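Local structure of penicillin-binding protein A (Mycobacterium tuberculosis, 3UN7) at residues T199-L204 and A368-L373; A208-Q213 and S244-F249; P50-Y55 and D153-A158. The protein probably cross-links the peptides of the peptidoglycan cell wall as a D,D-transpeptidase and contributes to the control of cell length. One frame throughout, in Å; residues are numbered along the deposited sequence.

Contact 1 (T199-L204 and A368-L373); sequences TTAAAL and AKLTEL
T200, A201 and L204 meet K369, L370 and L373 in a mostly buried, apolar helix-to-helix contact within the transpeptidase domain. The two short helical segments are antiparallel in sense but inclined, their N-to-C directions 139° apart and their axes 10.6 Å from each other at closest approach; side chains make most of the contact. L370 is the central piece. Its two methyls are shared out: CD1 lies 3.9 Å from A201 CB, while CD2 sits 3.9 Å from T200 CG2 and also reaches L204, whose side chain slides past that of L370 in the opposite direction. T200 sends its methyl, not its hydroxyl, across the gap. CG2 stands anti to the backbone N and meets L373 CD1 tip to tip at 3.6 Å; the same rotation leaves OG1 beside the backbone N, where it hydrogen-bonds to the carbonyl O of K196, the lysine of the SxxK motif that begins at S193, by similarity the acylated serine. The contact thus lies just beyond that motif, T200 about 10 Å from S193, side chain to side chain. At the exposed margin L204 CD1 packs 3.9 Å from K369 CB. Only the root of the lysine takes part, since its chain leads away. Around the pair, F257 of helix 254-264 touches T200, M272 of helix 266-275 lies against A201, and L245 and F249 of helix 245-251 also touch T200.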
loop_
_atom_site.group_PDB
_atom_site.type_symbol
_atom_site.label_atom_id
_atom_site.label_comp_id
_atom_site.label_asym_id
_atom_site.label_seq_id
_atom_site.Cartn_x
_atom_site.Cartn_y
_atom_site.Cartn_z
ATOM N N THR A 199 -3.620 -11.462 -13.739
ATOM C CA THR A 199 -3.922 -12.605 -14.592
ATOM C C THR A 199 -4.777 -12.145 -15.777
ATOM O O THR A 199 -4.517 -12.528 -16.922
ATOM C CB THR A 199 -4.642 -13.729 -13.805
ATOM O OG1 THR A 199 -3.861 -14.091 -12.660
ATOM C CG2 THR A 199 -4.895 -14.976 -14.696
ATOM N N THR A 200 -5.786 -11.324 -15.498
ATOM C CA THR A 200 -6.674 -10.793 -16.539
ATOM C C THR A 200 -5.917 -9.901 -17.524
ATOM O O THR A 200 -6.095 -10.036 -18.739
ATOM C CB THR A 200 -7.863 -10.015 -15.929
ATOM O OG1 THR A 200 -8.535 -10.857 -14.983
ATOM C CG2 THR A 200 -8.850 -9.552 -17.005
ATOM N N ALA A 201 -5.085 -8.999 -16.993
ATOM C CA ALA A 201 -4.243 -8.123 -17.804
ATOM C C ALA A 201 -3.351 -8.934 -18.754
ATOM O O ALA A 201 -3.250 -8.623 -19.941
ATOM C CB ALA A 201 -3.379 -7.227 -16.900
ATOM N N ALA A 202 -2.713 -9.980 -18.225
ATOM C CA ALA A 202 -1.862 -10.850 -19.050
ATOM C C ALA A 202 -2.650 -11.546 -20.155
ATOM O O ALA A 202 -2.175 -11.633 -21.305
ATOM C CB ALA A 202 -1.128 -11.860 -18.195
ATOM N N ALA A 203 -3.839 -12.054 -19.821
ATOM C CA ALA A 203 -4.689 -12.693 -20.823
ATOM C C ALA A 203 -5.154 -11.706 -21.888
ATOM O O ALA A 203 -5.100 -12.010 -23.095
ATOM C CB ALA A 203 -5.883 -13.377 -20.174
ATOM N N LEU A 204 -5.611 -10.533 -21.452
ATOM C CA LEU A 204 -6.058 -9.482 -22.391
ATOM C C LEU A 204 -4.968 -9.022 -23.373
ATOM O O LEU A 204 -5.230 -8.872 -24.574
ATOM C CB LEU A 204 -6.651 -8.277 -21.642
ATOM C CG LEU A 204 -7.986 -8.431 -20.907
ATOM C CD1 LEU A 204 -8.319 -7.138 -20.149
ATOM C CD2 LEU A 204 -9.122 -8.795 -21.873
ATOM N N ALA A 368 -8.399 0.486 -19.939
ATOM C CA ALA A 368 -9.848 0.726 -19.998
ATOM C C ALA A 368 -10.682 -0.547 -19.799
ATOM O O ALA A 368 -11.706 -0.520 -19.125
ATOM C CB ALA A 368 -10.230 1.416 -21.294
ATOM N N LYS A 369 -10.252 -1.663 -20.383
ATOM C CA LYS A 369 -11.003 -2.899 -20.221
ATOM C C LYS A 369 -10.955 -3.300 -18.752
ATOM O O LYS A 369 -11.974 -3.631 -18.175
ATOM C CB LYS A 369 -10.468 -4.022 -21.130
ATOM C CG LYS A 369 -10.915 -3.927 -22.591
ATOM C CD LYS A 369 -10.246 -5.009 -23.461
ATOM C CE LYS A 369 -10.864 -5.093 -24.859
ATOM N NZ LYS A 369 -10.760 -3.821 -25.646
ATOM N N LEU A 370 -9.780 -3.203 -18.134
ATOM C CA LEU A 370 -9.622 -3.568 -16.723
ATOM C C LEU A 370 -10.451 -2.654 -15.826
ATOM O O LEU A 370 -11.061 -3.115 -14.867
ATOM C CB LEU A 370 -8.142 -3.527 -16.317
ATOM C CG LEU A 370 -7.238 -4.615 -16.920
ATOM C CD1 LEU A 370 -5.775 -4.213 -16.770
ATOM C CD2 LEU A 370 -7.497 -5.977 -16.300
ATOM N N THR A 371 -10.481 -1.368 -16.167
ATOM C CA THR A 371 -11.302 -0.391 -15.462
ATOM C C THR A 371 -12.788 -0.782 -15.461
ATOM O O THR A 371 -13.450 -0.757 -14.418
ATOM C CB THR A 371 -11.115 1.001 -16.077
ATOM O OG1 THR A 371 -9.740 1.399 -15.945
ATOM C CG2 THR A 371 -11.978 2.012 -15.361
ATOM N N GLU A 372 -13.295 -1.142 -16.639
ATOM C CA GLU A 372 -14.677 -1.577 -16.824
ATOM C C GLU A 372 -14.974 -2.844 -16.008
ATOM O O GLU A 372 -16.022 -2.954 -15.367
ATOM C CB GLU A 372 -14.904 -1.800 -18.319
ATOM C CG GLU A 372 -16.116 -2.622 -18.735
ATOM C CD GLU A 372 -15.878 -3.325 -20.082
ATOM O OE1 GLU A 372 -16.334 -4.495 -20.228
ATOM O OE2 GLU A 372 -15.215 -2.712 -20.971
ATOM N N LEU A 373 -14.036 -3.782 -16.015
ATOM C CA LEU A 373 -14.168 -5.011 -15.233
ATOM C C LEU A 373 -14.247 -4.696 -13.736
ATOM O O LEU A 373 -15.058 -5.263 -13.008
ATOM C CB LEU A 373 -12.984 -5.948 -15.533
ATOM C CG LEU A 373 -13.003 -6.608 -16.923
ATOM C CD1 LEU A 373 -11.830 -7.570 -17.131
ATOM C CD2 LEU A 373 -14.292 -7.356 -17.124
#

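Contact 2 (A208-Q213 and S244-F249)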
loop_
_atom_site.group_PDB
_atom_site.type_symbol
_atom_site.label_atom_id
_atom_site.label_comp_id
_atom_site.label_asym_id
_atom_site.label_seq_id
_atom_site.Cartn_x
_atom_site.Cartn_y
_atom_site.Cartn_z
ATOM N N ALA A 208 -6.893 -12.490 -25.268
ATOM C CA ALA A 208 -8.154 -12.996 -24.732
ATOM C C ALA A 208 -9.208 -11.883 -24.817
ATOM O O ALA A 208 -8.872 -10.701 -24.883
ATOM C CB ALA A 208 -7.982 -13.461 -23.287
ATOM N N THR A 209 -10.477 -12.261 -24.845
ATOM C CA THR A 209 -11.548 -11.263 -24.832
ATOM C C THR A 209 -12.397 -11.470 -23.598
ATOM O O THR A 209 -12.402 -12.551 -23.001
ATOM C CB THR A 209 -12.450 -11.307 -26.085
ATOM O OG1 THR A 209 -13.236 -12.503 -26.074
ATOM C CG2 THR A 209 -11.634 -11.244 -27.367
ATOM N N GLU A 210 -13.114 -10.417 -23.228
ATOM C CA GLU A 210 -13.964 -10.413 -22.054
ATOM C C GLU A 210 -15.144 -11.350 -22.191
ATOM O O GLU A 210 -15.757 -11.738 -21.195
ATOM C CB GLU A 210 -14.510 -9.011 -21.826
ATOM C CG GLU A 210 -13.499 -7.980 -21.400
ATOM C CD GLU A 210 -14.178 -6.672 -21.065
ATOM O OE1 GLU A 210 -15.404 -6.699 -20.813
ATOM O OE2 GLU A 210 -13.498 -5.621 -21.053
ATOM N N THR A 211 -15.480 -11.688 -23.431
ATOM C CA THR A 211 -16.686 -12.451 -23.694
ATOM C C THR A 211 -16.399 -13.926 -23.898
ATOM O O THR A 211 -17.332 -14.705 -24.033
ATOM C CB THR A 211 -17.486 -11.927 -24.922
ATOM O OG1 THR A 211 -17.361 -12.856 -26.007
ATOM C CG2 THR A 211 -17.019 -10.544 -25.349
ATOM N N GLU A 212 -15.121 -14.311 -23.913
ATOM C CA GLU A 212 -14.784 -15.706 -24.128
ATOM C C GLU A 212 -15.125 -16.546 -22.902
ATOM O O GLU A 212 -15.139 -16.049 -21.771
ATOM C CB GLU A 212 -13.315 -15.886 -24.522
ATOM C CG GLU A 212 -12.329 -15.676 -23.385
ATOM C CD GLU A 212 -11.240 -16.721 -23.379
ATOM O OE1 GLU A 212 -11.492 -17.869 -23.846
ATOM O OE2 GLU A 212 -10.137 -16.399 -22.902
ATOM N N GLN A 213 -15.372 -17.828 -23.145
ATOM C CA GLN A 213 -16.009 -18.692 -22.163
ATOM C C GLN A 213 -15.006 -19.506 -21.355
ATOM O O GLN A 213 -14.116 -20.131 -21.922
ATOM C CB GLN A 213 -17.028 -19.604 -22.866
ATOM C CG GLN A 213 -18.166 -18.821 -23.553
ATOM C CD GLN A 213 -19.035 -18.070 -22.560
ATOM O OE1 GLN A 213 -19.149 -16.843 -22.618
ATOM N NE2 GLN A 213 -19.627 -18.804 -21.621
ATOM N N SER A 244 -18.543 -16.054 -19.160
ATOM C CA SER A 244 -17.633 -15.131 -19.820
ATOM C C SER A 244 -16.513 -14.728 -18.863
ATOM O O SER A 244 -16.706 -14.707 -17.647
ATOM C CB SER A 244 -18.388 -13.887 -20.288
ATOM O OG SER A 244 -18.769 -13.077 -19.180
ATOM N N LEU A 245 -15.346 -14.411 -19.421
ATOM C CA LEU A 245 -14.247 -13.833 -18.656
ATOM C C LEU A 245 -14.749 -12.649 -17.817
ATOM O O LEU A 245 -14.433 -12.568 -16.640
ATOM C CB LEU A 245 -13.103 -13.410 -19.597
ATOM C CG LEU A 245 -11.730 -12.979 -19.055
ATOM C CD1 LEU A 245 -10.648 -13.212 -20.112
ATOM C CD2 LEU A 245 -11.753 -11.533 -18.647
ATOM N N ARG A 246 -15.540 -11.752 -18.403
ATOM C CA ARG A 246 -16.083 -10.618 -17.634
ATOM C C ARG A 246 -16.870 -11.093 -16.414
ATOM O O ARG A 246 -16.689 -10.576 -15.305
ATOM C CB ARG A 246 -16.947 -9.680 -18.499
ATOM C CG ARG A 246 -17.648 -8.561 -17.695
ATOM C CD ARG A 246 -19.189 -8.714 -17.643
ATOM N NE ARG A 246 -19.827 -8.042 -16.499
ATOM C CZ ARG A 246 -19.665 -6.755 -16.177
ATOM N NH1 ARG A 246 -18.868 -5.964 -16.892
ATOM N NH2 ARG A 246 -20.295 -6.253 -15.120
ATOM N N GLU A 247 -17.761 -12.057 -16.626
ATOM C CA GLU A 247 -18.565 -12.578 -15.537
ATOM C C GLU A 247 -17.683 -13.193 -14.441
ATOM O O GLU A 247 -17.878 -12.900 -13.262
ATOM C CB GLU A 247 -19.598 -13.579 -16.054
ATOM C CG GLU A 247 -20.677 -13.916 -15.041
ATOM C CD GLU A 247 -21.868 -14.643 -15.649
ATOM O OE1 GLU A 247 -21.673 -15.474 -16.565
ATOM O OE2 GLU A 247 -23.002 -14.379 -15.201
ATOM N N ALA A 248 -16.711 -14.017 -14.834
ATOM C CA ALA A 248 -15.780 -14.637 -13.882
ATOM C C ALA A 248 -15.020 -13.583 -13.075
ATOM O O ALA A 248 -14.800 -13.748 -11.868
ATOM C CB ALA A 248 -14.795 -15.553 -14.599
ATOM N N PHE A 249 -14.616 -12.502 -13.736
ATOM C CA PHE A 249 -13.896 -11.436 -13.038
ATOM C C PHE A 249 -14.774 -10.772 -11.982
ATOM O O PHE A 249 -14.370 -10.648 -10.828
ATOM C CB PHE A 249 -13.366 -10.381 -14.020
ATOM C CG PHE A 249 -12.477 -9.353 -13.383
ATOM C CD1 PHE A 249 -11.099 -9.519 -13.384
ATOM C CD2 PHE A 249 -13.020 -8.217 -12.769
ATOM C CE1 PHE A 249 -10.272 -8.570 -12.804
ATOM C CE2 PHE A 249 -12.195 -7.264 -12.166
ATOM C CZ PHE A 249 -10.822 -7.446 -12.189
#
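E210 O and E212 O hold the first turn of helix 245-251 through its backbone, and this is the tight part of the contact. R246 N donates to E210 O at 2.8 Å with an N-H...O angle of 164°, reaching a lone pair in the carbonyl plane. L245 N, 2.9 Å from E212 O, lies almost in line with the C=O bond (168°), but its N-H is bent away, 142° at the hydrogen; S244 CA adds a CA-H...O contact to the same oxygen. L245 packs against the start of the type I turn T209-E212, its CD1 3.4 Å from T209 O and near A208 CB. The outer side is looser. E210 OE1 lies 4.1 Å from R246 CB, but the charged ends do not pair: OE1 and NH1 remain 5.3 Å apart, and the arginine tip leads away while E210 leans on K369 and L373 of helix 364-379. The CB atoms of T209 and T211 point away from helix 245-251. A separate, tight element is the cap: the first torsion of S244 sets OG between its own N and carbonyl carbon, turned to E247 N, from which it accepts at 2.9 Å. This is a classical serine N-cap, here joined to an antiparallel bridge between Q213 and S244, a non-hydrogen-bonded pair where strand 242-244 passes into the helix.

Contact 3 (P50-Y55 and D153-A158); sequences PNPEVY and DPNLLA
P52 and D153 have the most surface buried here, with P154 next, and the proline ring of P52 is what the other segment packs against. Its CB and CG edge lies over the end of the D153 side chain, with CB 3.1 Å from OD1, and the two side chains meet obliquely. N155 crosses the same ring at about a right angle, bringing ND2 to 3.4 Å from P52 CB. P154 touches the ring at CD, which is 3.5 Å from P52 CB and equally close to P52 O. The polar atoms facing this proline are already engaged with one another. D153 CG stands anti to the backbone N (chi1 179°), which places OD1 at the N terminus of helix 154-157, within reach of N155 N. Two bonds of 2.8 Å, both bent, hold OD1. N155 N arrives from above the carboxylate plane, about 50° out of it, whereas N155 ND2 donates to the syn lone pair of OD1, which lies 24° out of the amide plane. N155 ND2 also reaches Y49 O, just before the 50-55 segment, and E53 O accepts from S151 OG, so polar ties accompany the proline contact. D153 thus forms an Asx turn, with P154 at its second position, that N-caps the short, weakly bonded helix 154-157 against the first turn of helix 52-59, where the dimerisation and transpeptidase family regions meet.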
loop_
_atom_site.group_PDB
_atom_site.type_symbol
_atom_site.label_atom_id
_atom_site.label_comp_id
_atom_site.label_asym_id
_atom_site.label_seq_id
_atom_site.Cartn_x
_atom_site.Cartn_y
_atom_site.Cartn_z
ATOM N N PRO A 50 2.968 14.986 17.445
ATOM C CA PRO A 50 1.640 15.337 17.996
ATOM C C PRO A 50 0.468 14.420 17.616
ATOM O O PRO A 50 -0.557 14.460 18.293
ATOM C CB PRO A 50 1.406 16.767 17.480
ATOM C CG PRO A 50 2.149 16.831 16.200
ATOM C CD PRO A 50 3.392 15.941 16.403
ATOM N N ASN A 51 0.601 13.610 16.561
ATOM C CA ASN A 51 -0.410 12.587 16.271
ATOM C C ASN A 51 0.333 11.273 16.019
ATOM O O ASN A 51 0.353 10.755 14.883
ATOM C CB ASN A 51 -1.301 12.999 15.087
ATOM C CG ASN A 51 -2.605 12.222 15.032
ATOM O OD1 ASN A 51 -2.800 11.251 15.769
ATOM N ND2 ASN A 51 -3.524 12.663 14.164
ATOM N N PRO A 52 0.942 10.720 17.088
ATOM C CA PRO A 52 2.113 9.853 16.924
ATOM C C PRO A 52 1.842 8.500 16.252
ATOM O O PRO A 52 2.548 8.151 15.305
ATOM C CB PRO A 52 2.635 9.673 18.354
ATOM C CG PRO A 52 1.447 9.924 19.243
ATOM C CD PRO A 52 0.518 10.838 18.501
ATOM N N GLU A 53 0.836 7.758 16.706
ATOM C CA GLU A 53 0.580 6.415 16.144
ATOM C C GLU A 53 0.145 6.503 14.680
ATOM O O GLU A 53 0.586 5.708 13.826
ATOM C CB GLU A 53 -0.455 5.626 16.971
ATOM C CG GLU A 53 -0.024 5.355 18.408
ATOM C CD GLU A 53 -0.905 4.337 19.132
ATOM O OE1 GLU A 53 -1.814 3.752 18.505
ATOM O OE2 GLU A 53 -0.680 4.113 20.346
ATOM N N VAL A 54 -0.708 7.485 14.395
ATOM C CA VAL A 54 -1.232 7.683 13.054
ATOM C C VAL A 54 -0.117 7.889 12.021
ATOM O O VAL A 54 -0.129 7.226 10.975
ATOM C CB VAL A 54 -2.213 8.859 12.980
ATOM C CG1 VAL A 54 -2.666 9.077 11.533
ATOM C CG2 VAL A 54 -3.416 8.601 13.891
ATOM N N TYR A 55 0.835 8.780 12.317
ATOM C CA TYR A 55 1.906 9.114 11.347
ATOM C C TYR A 55 3.246 8.413 11.566
ATOM O O TYR A 55 4.201 8.691 10.855
ATOM C CB TYR A 55 2.121 10.640 11.269
ATOM C CG TYR A 55 0.899 11.352 10.752
ATOM C CD1 TYR A 55 -0.056 11.844 11.637
ATOM C CD2 TYR A 55 0.684 11.516 9.379
ATOM C CE1 TYR A 55 -1.218 12.503 11.179
ATOM C CE2 TYR A 55 -0.464 12.188 8.907
ATOM C CZ TYR A 55 -1.403 12.655 9.820
ATOM O OH TYR A 55 -2.533 13.279 9.393
ATOM N N ASP A 153 3.984 4.697 19.483
ATOM C CA ASP A 153 4.142 6.119 19.775
ATOM C C ASP A 153 5.628 6.521 19.719
ATOM O O ASP A 153 6.377 6.220 20.640
ATOM C CB ASP A 153 3.531 6.400 21.152
ATOM C CG ASP A 153 3.662 7.844 21.573
ATOM O OD1 ASP A 153 4.207 8.661 20.806
ATOM O OD2 ASP A 153 3.186 8.165 22.686
ATOM N N PRO A 154 6.060 7.199 18.631
ATOM C CA PRO A 154 7.468 7.627 18.558
ATOM C C PRO A 154 7.907 8.544 19.690
ATOM O O PRO A 154 9.096 8.676 19.906
ATOM C CB PRO A 154 7.541 8.370 17.210
ATOM C CG PRO A 154 6.439 7.724 16.395
ATOM C CD PRO A 154 5.331 7.574 17.404
ATOM N N ASN A 155 6.962 9.145 20.421
ATOM C CA ASN A 155 7.320 9.985 21.581
ATOM C C ASN A 155 8.064 9.193 22.635
ATOM O O ASN A 155 8.898 9.739 23.355
ATOM C CB ASN A 155 6.091 10.657 22.200
ATOM C CG ASN A 155 5.519 11.721 21.298
ATOM O OD1 ASN A 155 6.159 12.750 21.066
ATOM N ND2 ASN A 155 4.324 11.465 20.745
ATOM N N LEU A 156 7.760 7.902 22.716
ATOM C CA LEU A 156 8.449 6.991 23.630
ATOM C C LEU A 156 9.948 6.891 23.384
ATOM O O LEU A 156 10.759 6.898 24.339
ATOM C CB LEU A 156 7.836 5.594 23.522
ATOM C CG LEU A 156 6.486 5.385 24.223
ATOM C CD1 LEU A 156 5.893 3.995 23.883
ATOM C CD2 LEU A 156 6.589 5.586 25.738
ATOM N N LEU A 157 10.308 6.766 22.108
ATOM C CA LEU A 157 11.703 6.633 21.690
ATOM C C LEU A 157 12.423 7.985 21.622
ATOM O O LEU A 157 13.646 8.039 21.668
ATOM C CB LEU A 157 11.788 5.825 20.382
ATOM C CG LEU A 157 11.280 4.397 20.673
ATOM C CD1 LEU A 157 11.282 3.489 19.450
ATOM C CD2 LEU A 157 12.092 3.749 21.787
ATOM N N ALA A 158 11.650 9.067 21.597
ATOM C CA ALA A 158 12.183 10.420 21.660
ATOM C C ALA A 158 12.398 10.903 23.114
ATOM O O ALA A 158 12.886 12.018 23.352
ATOM C CB ALA A 158 11.263 11.372 20.902
#

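From the N terminus, contact 3 comes first: residues 50-55 wait for 153-158, closing a loop of 97 residues that joins the dimerisation family region to the start of the transpeptidase region. That loop is complete before the chain enters helix 196-205, where contact 1 opens. Contact 2 opens and closes inside the long loop that contact 1 completes on helix 364-379, so the two are nested. They also adjoin: A203 O probably accepts from A208 N, and F249 packs on both T200 and L373, which ties helices 196-205, 245-251 and 364-379 into one cluster. Contact 3 lies across the chain's centre, 41 and 48 Å from contacts 1 and 2, centre to centre.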